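Local coordinates for ferredoxin-NADP reductase (Neisseria gonorrhoeae MIA_2011_03-10, PDB 5TR9), which binds FAD and probably passes electrons between NADP(H) and ferredoxin or a similar one-electron carrier, at residues Tyr43-Gly48 and Asp75-Phe80; Pro134-Leu139 and Asp167-Leu172; Leu153-Ser156 and Glu162-Phe165. All coordinates share one frame; numbering follows the deposited sequence. Where two conformers were deposited one is given.

Contact 1: residues Tyr43-Gly48 and Asp75-Phe80; sequences YRFKAG and DTLEYF. With FAD (flavin-adenine dinucleotide), chain C.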
loop_
_atom_site.group_PDB
_atom_site.type_symbol
_atom_site.label_atom_id
_atom_site.label_comp_id
_atom_site.label_asym_id
_atom_site.label_seq_id
_atom_site.Cartn_x
_atom_site.Cartn_y
_atom_site.Cartn_z
ATOM N N TYR A 43 3.492 -4.348 20.320
ATOM C CA TYR A 43 2.895 -4.515 18.991
ATOM C C TYR A 43 3.986 -4.637 17.935
ATOM O O TYR A 43 4.687 -3.663 17.643
ATOM C CB TYR A 43 1.967 -3.355 18.649
ATOM C CG TYR A 43 1.148 -3.611 17.401
ATOM C CD1 TYR A 43 -0.003 -4.391 17.454
ATOM C CD2 TYR A 43 1.521 -3.076 16.175
ATOM C CE1 TYR A 43 -0.758 -4.638 16.318
ATOM C CE2 TYR A 43 0.766 -3.316 15.016
ATOM C CZ TYR A 43 -0.381 -4.089 15.103
ATOM O OH TYR A 43 -1.136 -4.333 13.972
ATOM N N ARG A 44 4.096 -5.820 17.331
ATOM C CA ARG A 44 5.084 -6.103 16.297
ATOM C C ARG A 44 4.387 -6.306 14.960
ATOM O O ARG A 44 3.295 -6.885 14.900
ATOM C CB ARG A 44 5.881 -7.361 16.637
ATOM C CG ARG A 44 6.438 -7.378 18.046
ATOM C CD ARG A 44 7.610 -6.429 18.171
ATOM N NE ARG A 44 8.591 -6.672 17.119
ATOM C CZ ARG A 44 9.470 -7.670 17.131
ATOM N NH1 ARG A 44 9.496 -8.525 18.148
ATOM N NH2 ARG A 44 10.322 -7.814 16.123
ATOM N N PHE A 45 5.023 -5.851 13.880
ATOM C CA PHE A 45 4.508 -6.178 12.560
ATOM C C PHE A 45 5.672 -6.217 11.587
ATOM O O PHE A 45 6.772 -5.743 11.885
ATOM C CB PHE A 45 3.420 -5.192 12.098
ATOM C CG PHE A 45 3.928 -3.814 11.783
ATOM C CD1 PHE A 45 4.126 -2.872 12.799
ATOM C CD2 PHE A 45 4.192 -3.451 10.459
ATOM C CE1 PHE A 45 4.586 -1.594 12.495
ATOM C CE2 PHE A 45 4.655 -2.181 10.146
ATOM C CZ PHE A 45 4.860 -1.248 11.176
ATOM N N LYS A 46 5.438 -6.850 10.444
ATOM C CA LYS A 46 6.384 -6.819 9.344
ATOM C C LYS A 46 5.879 -5.835 8.299
ATOM O O LYS A 46 4.686 -5.809 7.986
ATOM C CB LYS A 46 6.557 -8.202 8.717
ATOM C CG LYS A 46 7.134 -9.244 9.651
ATOM C CD LYS A 46 7.214 -10.592 8.937
ATOM C CE LYS A 46 7.596 -11.713 9.877
ATOM N NZ LYS A 46 9.004 -11.591 10.345
ATOM N N ALA A 47 6.792 -5.034 7.747
ATOM C CA ALA A 47 6.388 -4.046 6.753
ATOM C C ALA A 47 5.622 -4.702 5.611
ATOM O O ALA A 47 6.055 -5.720 5.058
ATOM C CB ALA A 47 7.618 -3.321 6.208
ATOM N N GLY A 48 4.462 -4.116 5.277
ATOM C CA GLY A 48 3.547 -4.673 4.307
ATOM C C GLY A 48 2.298 -5.282 4.923
ATOM O O GLY A 48 1.312 -5.516 4.202
ATOM N N ASP A 75 7.627 5.048 16.476
ATOM C CA ASP A 75 7.116 5.012 17.840
ATOM C C ASP A 75 5.616 5.254 17.917
ATOM O O ASP A 75 5.086 5.459 19.016
ATOM C CB ASP A 75 7.839 6.045 18.696
ATOM C CG ASP A 75 9.291 5.699 18.909
ATOM O OD1 ASP A 75 9.676 4.554 18.586
ATOM O OD2 ASP A 75 10.038 6.570 19.394
ATOM N N THR A 76 4.939 5.257 16.773
ATOM C CA THR A 76 3.499 5.379 16.636
ATOM C C THR A 76 3.112 4.495 15.463
ATOM O O THR A 76 3.975 3.988 14.745
ATOM C CB THR A 76 3.074 6.824 16.367
ATOM O OG1 THR A 76 3.817 7.329 15.244
ATOM C CG2 THR A 76 3.340 7.701 17.590
ATOM N N LEU A 77 1.807 4.315 15.266
ATOM C CA LEU A 77 1.274 3.621 14.099
ATOM C C LEU A 77 0.497 4.617 13.255
ATOM O O LEU A 77 -0.366 5.322 13.776
ATOM C CB LEU A 77 0.359 2.468 14.511
ATOM C CG LEU A 77 1.072 1.299 15.188
ATOM C CD1 LEU A 77 0.063 0.477 16.002
ATOM C CD2 LEU A 77 1.775 0.436 14.136
ATOM N N GLU A 78 0.786 4.664 11.958
ATOM C CA GLU A 78 0.087 5.560 11.055
ATOM C C GLU A 78 -0.661 4.760 9.996
ATOM O O GLU A 78 -0.217 3.689 9.570
ATOM C CB GLU A 78 1.066 6.539 10.394
ATOM C CG GLU A 78 0.392 7.662 9.641
ATOM C CD GLU A 78 1.364 8.720 9.155
ATOM O OE1 GLU A 78 2.280 9.123 9.920
ATOM O OE2 GLU A 78 1.190 9.175 8.008
ATOM N N TYR A 79 -1.803 5.308 9.569
ATOM C CA TYR A 79 -2.684 4.671 8.597
ATOM C C TYR A 79 -3.158 5.711 7.592
ATOM O O TYR A 79 -3.142 6.918 7.863
ATOM C CB TYR A 79 -3.891 4.000 9.283
ATOM C CG TYR A 79 -3.463 2.986 10.319
ATOM C CD1 TYR A 79 -3.152 1.682 9.950
ATOM C CD2 TYR A 79 -3.311 3.353 11.663
ATOM C CE1 TYR A 79 -2.728 0.752 10.897
ATOM C CE2 TYR A 79 -2.885 2.434 12.617
ATOM C CZ TYR A 79 -2.596 1.135 12.228
ATOM O OH TYR A 79 -2.172 0.239 13.190
ATOM N N PHE A 80 -3.535 5.225 6.405
ATOM C CA PHE A 80 -4.068 6.035 5.309
ATOM C C PHE A 80 -5.453 5.500 4.976
ATOM O O PHE A 80 -5.584 4.343 4.568
ATOM C CB PHE A 80 -3.137 5.952 4.085
ATOM C CG PHE A 80 -3.716 6.512 2.801
ATOM C CD1 PHE A 80 -4.539 7.625 2.804
ATOM C CD2 PHE A 80 -3.373 5.941 1.571
ATOM C CE1 PHE A 80 -5.059 8.137 1.612
ATOM C CE2 PHE A 80 -3.862 6.463 0.377
ATOM C CZ PHE A 80 -4.706 7.554 0.394
HETATM P PA FAD C . -17.249 -0.532 4.255
HETATM O O1A FAD C . -18.593 -0.977 4.730
HETATM O O2A FAD C . -16.056 -1.327 4.773
HETATM O O5B FAD C . -17.140 -0.566 2.698
HETATM C C5B FAD C . -18.168 -0.002 1.860
HETATM C C4B FAD C . -17.672 -0.082 0.437
HETATM O O4B FAD C . -16.640 0.907 0.248
HETATM C C3B FAD C . -17.005 -1.397 0.059
HETATM O O3B FAD C . -17.952 -2.376 -0.352
HETATM C C2B FAD C . -16.101 -0.983 -1.104
HETATM O O2B FAD C . -16.826 -0.910 -2.328
HETATM C C1B FAD C . -15.701 0.438 -0.707
HETATM N N9A FAD C . -14.375 0.569 -0.122
HETATM C C8A FAD C . -13.968 0.177 1.125
HETATM N N7A FAD C . -12.718 0.478 1.396
HETATM C C5A FAD C . -12.284 1.128 0.250
HETATM C C6A FAD C . -11.046 1.697 -0.100
HETATM N N6A FAD C . -9.978 1.692 0.704
HETATM N N1A FAD C . -10.939 2.258 -1.327
HETATM C C2A FAD C . -12.009 2.262 -2.130
HETATM N N3A FAD C . -13.225 1.753 -1.908
HETATM C C4A FAD C . -13.299 1.206 -0.687
HETATM N N1 FAD C . -9.033 0.944 3.584
HETATM C C2 FAD C . -8.268 2.071 3.617
HETATM O O2 FAD C . -8.775 3.195 3.481
HETATM N N3 FAD C . -6.893 1.951 3.781
HETATM C C4 FAD C . -6.194 0.762 3.920
HETATM O O4 FAD C . -4.973 0.768 4.077
HETATM C C4X FAD C . -7.023 -0.419 3.895
HETATM N N5 FAD C . -6.436 -1.597 4.000
HETATM C C5X FAD C . -7.238 -2.723 3.975
HETATM C C6 FAD C . -6.634 -3.978 4.092
HETATM C C7 FAD C . -7.394 -5.141 4.071
HETATM C C7M FAD C . -6.714 -6.477 4.215
HETATM C C8 FAD C . -8.789 -5.056 3.945
HETATM C C8M FAD C . -9.636 -6.305 3.928
HETATM C C9 FAD C . -9.394 -3.806 3.821
HETATM C C9A FAD C . -8.634 -2.641 3.842
HETATM N N10 FAD C . -9.209 -1.358 3.679
HETATM C C10 FAD C . -8.437 -0.230 3.733
HETATM C "C1'" FAD C . -10.663 -1.178 3.675
HETATM C "C2'" FAD C . -11.139 -0.843 5.101
HETATM O "O2'" FAD C . -11.039 -1.973 5.970
HETATM C "C3'" FAD C . -12.579 -0.324 5.108
HETATM O "O3'" FAD C . -13.402 -1.196 4.342
HETATM C "C4'" FAD C . -12.708 1.146 4.703
HETATM O "O4'" FAD C . -12.081 1.955 5.702
HETATM C "C5'" FAD C . -14.146 1.593 4.539
HETATM O "O5'" FAD C . -14.876 1.270 5.739
HETATM P P FAD C . -16.406 1.665 5.885
HETATM O O1P FAD C . -16.560 3.178 5.797
HETATM O O2P FAD C . -16.931 0.973 7.093
HETATM O O3P FAD C . -17.043 1.009 4.564
#

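Contact 2: residues Pro134-Leu139 and Asp167-Leu172; sequences PFLSIL and DRLAAL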
loop_
_atom_site.group_PDB
_atom_site.type_symbol
_atom_site.label_atom_id
_atom_site.label_comp_id
_atom_site.label_asym_id
_atom_site.label_seq_id
_atom_site.Cartn_x
_atom_site.Cartn_y
_atom_site.Cartn_z
ATOM N N PRO A 134 0.608 -0.329 2.248
ATOM C CA PRO A 134 1.659 -1.266 2.691
ATOM C C PRO A 134 2.998 -0.989 2.041
ATOM O O PRO A 134 4.052 -1.258 2.636
ATOM C CB PRO A 134 1.114 -2.638 2.271
ATOM C CG PRO A 134 0.162 -2.341 1.128
ATOM C CD PRO A 134 -0.468 -1.015 1.499
ATOM N N PHE A 135 2.982 -0.466 0.823
ATOM C CA PHE A 135 4.238 -0.203 0.133
ATOM C C PHE A 135 4.968 0.990 0.741
ATOM O O PHE A 135 6.202 1.041 0.687
ATOM C CB PHE A 135 3.961 -0.024 -1.367
ATOM C CG PHE A 135 3.361 -1.254 -2.010
ATOM C CD1 PHE A 135 3.877 -2.520 -1.738
ATOM C CD2 PHE A 135 2.270 -1.153 -2.855
ATOM C CE1 PHE A 135 3.322 -3.661 -2.301
ATOM C CE2 PHE A 135 1.706 -2.302 -3.430
ATOM C CZ PHE A 135 2.241 -3.553 -3.148
ATOM N N LEU A 136 4.241 1.930 1.364
ATOM C CA LEU A 136 4.923 3.008 2.086
ATOM C C LEU A 136 5.739 2.452 3.251
ATOM O O LEU A 136 6.889 2.864 3.473
ATOM C CB LEU A 136 3.915 4.049 2.578
ATOM C CG LEU A 136 3.145 4.767 1.463
ATOM C CD1 LEU A 136 2.112 5.725 2.053
ATOM C CD2 LEU A 136 4.097 5.517 0.549
ATOM N N SER A 137 5.172 1.498 4.003
ATOM C CA SER A 137 5.923 0.894 5.097
ATOM C C SER A 137 7.124 0.117 4.571
ATOM O O SER A 137 8.216 0.189 5.148
ATOM C CB SER A 137 5.005 -0.022 5.918
ATOM O OG SER A 137 5.676 -0.506 7.074
ATOM N N ILE A 138 6.940 -0.623 3.474
ATOM C CA ILE A 138 8.046 -1.362 2.871
ATOM C C ILE A 138 9.163 -0.411 2.446
ATOM O O ILE A 138 10.347 -0.684 2.680
ATOM C CB ILE A 138 7.531 -2.220 1.705
ATOM C CG1 ILE A 138 6.740 -3.402 2.281
ATOM C CG2 ILE A 138 8.695 -2.727 0.827
ATOM C CD1 ILE A 138 5.806 -4.107 1.288
ATOM N N LEU A 139 8.809 0.730 1.846
ATOM C CA LEU A 139 9.832 1.698 1.437
ATOM C C LEU A 139 10.583 2.306 2.610
ATOM O O LEU A 139 11.673 2.860 2.420
ATOM C CB LEU A 139 9.205 2.816 0.607
ATOM C CG LEU A 139 8.737 2.342 -0.761
ATOM C CD1 LEU A 139 7.990 3.467 -1.461
ATOM C CD2 LEU A 139 9.933 1.901 -1.590
ATOM N N ASP A 167 4.596 14.363 -3.960
ATOM C CA ASP A 167 5.758 15.211 -3.707
ATOM C C ASP A 167 6.842 14.449 -2.961
ATOM O O ASP A 167 8.029 14.557 -3.292
ATOM C CB ASP A 167 5.349 16.457 -2.921
ATOM C CG ASP A 167 4.502 17.412 -3.739
ATOM O OD1 ASP A 167 4.283 17.145 -4.939
ATOM O OD2 ASP A 167 4.052 18.430 -3.173
ATOM N N ARG A 168 6.449 13.660 -1.961
ATOM C CA ARG A 168 7.418 12.900 -1.181
ATOM C C ARG A 168 8.115 11.843 -2.035
ATOM O O ARG A 168 9.343 11.698 -1.985
ATOM C CB ARG A 168 6.713 12.250 0.014
ATOM C CG ARG A 168 7.389 11.001 0.557
ATOM C CD ARG A 168 6.499 10.315 1.584
ATOM N NE ARG A 168 7.097 9.085 2.096
ATOM C CZ ARG A 168 6.500 8.265 2.957
ATOM N NH1 ARG A 168 5.280 8.541 3.407
ATOM N NH2 ARG A 168 7.123 7.167 3.370
ATOM N N LEU A 169 7.346 11.091 -2.819
ATOM C CA LEU A 169 7.932 9.986 -3.573
ATOM C C LEU A 169 8.662 10.469 -4.822
ATOM O O LEU A 169 9.663 9.864 -5.217
ATOM C CB LEU A 169 6.855 8.966 -3.937
ATOM C CG LEU A 169 6.149 8.335 -2.731
ATOM C CD1 LEU A 169 4.960 7.521 -3.202
ATOM C CD2 LEU A 169 7.090 7.465 -1.928
ATOM N N ALA A 170 8.199 11.555 -5.445
ATOM C CA ALA A 170 8.961 12.124 -6.552
ATOM C C ALA A 170 10.325 12.614 -6.079
ATOM O O ALA A 170 11.331 12.455 -6.783
ATOM C CB ALA A 170 8.174 13.257 -7.210
ATOM N N ALA A 171 10.385 13.197 -4.877
ATOM C CA ALA A 171 11.665 13.669 -4.354
ATOM C C ALA A 171 12.598 12.505 -4.031
ATOM O O ALA A 171 13.804 12.580 -4.291
ATOM C CB ALA A 171 11.438 14.541 -3.119
ATOM N N LEU A 172 12.057 11.419 -3.466
ATOM C CA LEU A 172 12.857 10.217 -3.236
ATOM C C LEU A 172 13.373 9.635 -4.548
ATOM O O LEU A 172 14.440 9.003 -4.581
ATOM C CB LEU A 172 12.022 9.179 -2.483
ATOM C CG LEU A 172 12.736 7.956 -1.901
ATOM C CD1 LEU A 172 13.572 8.368 -0.701
ATOM C CD2 LEU A 172 11.729 6.869 -1.518
#

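Contact 3: residues Leu153-Ser156 and Glu162-Phe165; sequences LIHS and ELIF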
loop_
_atom_site.group_PDB
_atom_site.type_symbol
_atom_site.label_atom_id
_atom_site.label_comp_id
_atom_site.label_asym_id
_atom_site.label_seq_id
_atom_site.Cartn_x
_atom_site.Cartn_y
_atom_site.Cartn_z
ATOM N N LEU A 153 7.701 1.898 -7.734
ATOM C CA LEU A 153 6.350 2.011 -7.204
ATOM C C LEU A 153 5.490 2.731 -8.229
ATOM O O LEU A 153 5.816 3.851 -8.639
ATOM C CB LEU A 153 6.360 2.754 -5.863
ATOM C CG LEU A 153 5.000 2.985 -5.203
ATOM C CD1 LEU A 153 4.268 1.687 -4.952
ATOM C CD2 LEU A 153 5.193 3.776 -3.897
ATOM N N ILE A 154 4.408 2.081 -8.648
ATOM C CA ILE A 154 3.449 2.636 -9.600
ATOM C C ILE A 154 2.147 2.833 -8.835
ATOM O O ILE A 154 1.546 1.852 -8.370
ATOM C CB ILE A 154 3.241 1.709 -10.812
ATOM C CG1 ILE A 154 4.513 1.528 -11.656
ATOM C CG2 ILE A 154 2.144 2.278 -11.724
ATOM C CD1 ILE A 154 5.622 0.710 -11.049
ATOM N N HIS A 155 1.707 4.093 -8.679
ATOM C CA HIS A 155 0.478 4.398 -7.933
ATOM C C HIS A 155 -0.584 4.936 -8.886
ATOM O O HIS A 155 -0.451 6.054 -9.403
ATOM C CB HIS A 155 0.737 5.402 -6.807
ATOM C CG HIS A 155 -0.442 5.597 -5.895
ATOM N ND1 HIS A 155 -0.655 6.768 -5.196
ATOM C CD2 HIS A 155 -1.464 4.768 -5.569
ATOM C CE1 HIS A 155 -1.752 6.644 -4.465
ATOM N NE2 HIS A 155 -2.264 5.442 -4.677
ATOM N N SER A 156 -1.638 4.153 -9.085
ATOM C CA SER A 156 -2.777 4.528 -9.924
ATOM C C SER A 156 -3.900 5.109 -9.070
ATOM O O SER A 156 -4.303 4.506 -8.071
ATOM C CB SER A 156 -3.281 3.306 -10.697
ATOM O OG SER A 156 -4.536 3.543 -11.324
ATOM N N GLU A 162 -5.596 12.932 -5.803
ATOM C CA GLU A 162 -5.486 11.734 -4.984
ATOM C C GLU A 162 -4.051 11.248 -4.832
ATOM O O GLU A 162 -3.813 10.311 -4.061
ATOM C CB GLU A 162 -6.367 10.628 -5.573
ATOM C CG GLU A 162 -7.846 10.998 -5.483
ATOM C CD GLU A 162 -8.769 10.109 -6.291
ATOM O OE1 GLU A 162 -8.533 9.920 -7.501
ATOM O OE2 GLU A 162 -9.773 9.635 -5.715
ATOM N N LEU A 163 -3.096 11.859 -5.535
ATOM C CA LEU A 163 -1.685 11.473 -5.428
ATOM C C LEU A 163 -1.067 12.194 -4.229
ATOM O O LEU A 163 -0.224 13.086 -4.356
ATOM C CB LEU A 163 -0.945 11.810 -6.719
ATOM C CG LEU A 163 -1.378 11.091 -8.008
ATOM C CD1 LEU A 163 -0.761 11.762 -9.234
ATOM C CD2 LEU A 163 -1.017 9.613 -7.957
ATOM N N ILE A 164 -1.526 11.809 -3.032
ATOM C CA ILE A 164 -1.188 12.607 -1.855
ATOM C C ILE A 164 0.220 12.345 -1.340
ATOM O O ILE A 164 0.684 13.079 -0.454
ATOM C CB ILE A 164 -2.219 12.400 -0.727
ATOM C CG1 ILE A 164 -2.250 10.951 -0.257
ATOM C CG2 ILE A 164 -3.629 12.864 -1.175
ATOM C CD1 ILE A 164 -2.920 10.794 1.109
ATOM N N PHE A 165 0.920 11.353 -1.884
ATOM C CA PHE A 165 2.315 11.098 -1.543
ATOM C C PHE A 165 3.253 11.489 -2.677
ATOM O O PHE A 165 4.449 11.190 -2.611
ATOM C CB PHE A 165 2.497 9.623 -1.168
ATOM C CG PHE A 165 1.553 9.171 -0.089
ATOM C CD1 PHE A 165 1.776 9.523 1.236
ATOM C CD2 PHE A 165 0.421 8.436 -0.404
ATOM C CE1 PHE A 165 0.895 9.138 2.241
ATOM C CE2 PHE A 165 -0.479 8.056 0.596
ATOM C CZ PHE A 165 -0.235 8.403 1.916
#

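Contact 1: residues Tyr43-Gly48 and Asp75-Phe80
The two methyls of L77 divide between the rings of Y43 and F45, and this small apolar cluster makes up nearly all of the contact. CD1 of L77 lies 3.8 Å from CD2 of the Y43 ring, while the other methyl, L77 CD2, reaches CE1 of F45, also at 3.8 Å; it stays beside the tyrosine as well, 4.0 Å from Y43 CE2. Both methyls approach their rings obliquely. The Y43 ring swings across the leucine at about a right angle, its CG anti to the backbone N (chi1 -170°), whereas F45 and L77 run past each other in opposite directions. Beyond the methyls the tyrosine ends in a polar group: Y43 OH hydrogen-bonds S51 OG, an atom that Y79 OH shares. Three residues beyond L77 the strand meets the flavin through a backbone carbonyl, FAD N3 donating to F80 O at 2.8 Å (N-H...O angle 156°). L77 lies on strand 76-82, an outermost strand of the antiparallel FAD-domain sheet, paired with strand 32-38. L104 of strand 101-105 backs Y43 and L77, A108 packs on both aromatic rings, and S137 of helix 133-139 touches F45 from the NAD-binding domain.

Contact 2: residues Pro134-Leu139 and Asp167-Leu172
L169 reaches from helix 166-173 toward helix 133-139 and meets two leucines there with its two methyls. From CB, a first torsion of -60° turns CG away from the carbonyl carbon, which points both methyls at helix 133-139. The CB and CG atoms themselves remain beyond contact range of the 134-139 segment; the branches do the touching. CD2 of L169 meets CD1 of L139 at 4.1 Å, the two side chains crossing at about a right angle. CD1 of L169 lies 4.3 Å from CD2 of L136, and the same methyl also packs on L153 of strand 150-157 and on F165. These are loose van der Waals contacts, as expected for helices whose segment axes stay 13.3 Å apart: the leucines span the gap with their tips while the backbones keep their distance.

R168, one residue earlier, reaches across at the exposed side of the contact. Its extended chain carries the guanidinium to L136, whose CD2 sits over one face, 4.2 Å above the plane and displaced toward the rim of the group. The charge is answered by a salt bridge from R168 NH2 to E140, just past the first segment, so the methyl packs on a group whose end is already held. R168 NH2 also stands 4.3 Å from L136 O, too long for a hydrogen bond.

The two helices run roughly the same way, 38° between their segment directions, on one face of the parallel sheet. Strands 150-157 and 122-128 lie beneath them, the second supporting L139 through M125.

Contact 3: residues Leu153-Ser156 and Glu162-Phe165
H155 and L163 form the tighter part of this contact. One methyl, L163 CD2, settles 3.9 Å from H155 O and 4.0 Å from H155 ND1, so it touches both the backbone carbonyl and the ring of the same residue. It comes to the imidazole obliquely, and the two side chains slide past each other in opposite directions. The ring is held out from the strand with its CG anti to the backbone N (chi1 -172°), and its far nitrogen is fixed from the neighbouring loop: H155 NE2 is hydrogen-bonded to G129 O. I132 also packs against the H155 side chain, while P189 and T191 of strand 185-191 press on L163.

Toward E162 the fit slackens. The nearest approach is from H155 CE1 to E162 O, 4.2 Å, little of E162 is buried by the strand, and the glutamate side chain is turned to its own loop, where E162 OE1 accepts a hydrogen bond from F159 N. H155 is buried, whereas E162 and L163 are partly exposed, and a 1,2-ethanediol molecule lies about 3 Å from the E162 side chain. L163 is the centre of an inverse gamma turn, which bends the chain sharply before F165 takes the N-cap position of helix 166-173. The arrangement is a beta-strand-to-helix connection at the C-terminal edge of a parallel sheet, as in the nucleotide-binding domain of the ferredoxin reductase family.

How the contacts relate
Contact 1 belongs to the FAD-binding domain, and contacts 2 and 3 to the NAD-binding domain; the domain interface joins them. Contact 1 meets contact 2 where A47 CB lies 3.5 Å from S137 OG, and meets contact 3 where F80 CE1 comes within 3.4 Å of I164 CD1. The F80 ring also stacks edge-to-face with F165, while the same residue's backbone O binds the flavin. Contacts 2 and 3, with centres 9 Å apart, share a packing layer: L139 CD1 lies 3.7 Å from L153 CD2, and F165 CZ reaches L136 CD1 at 3.6 Å. The side chains of L136 and E162 each lie about 9 Å from FAD.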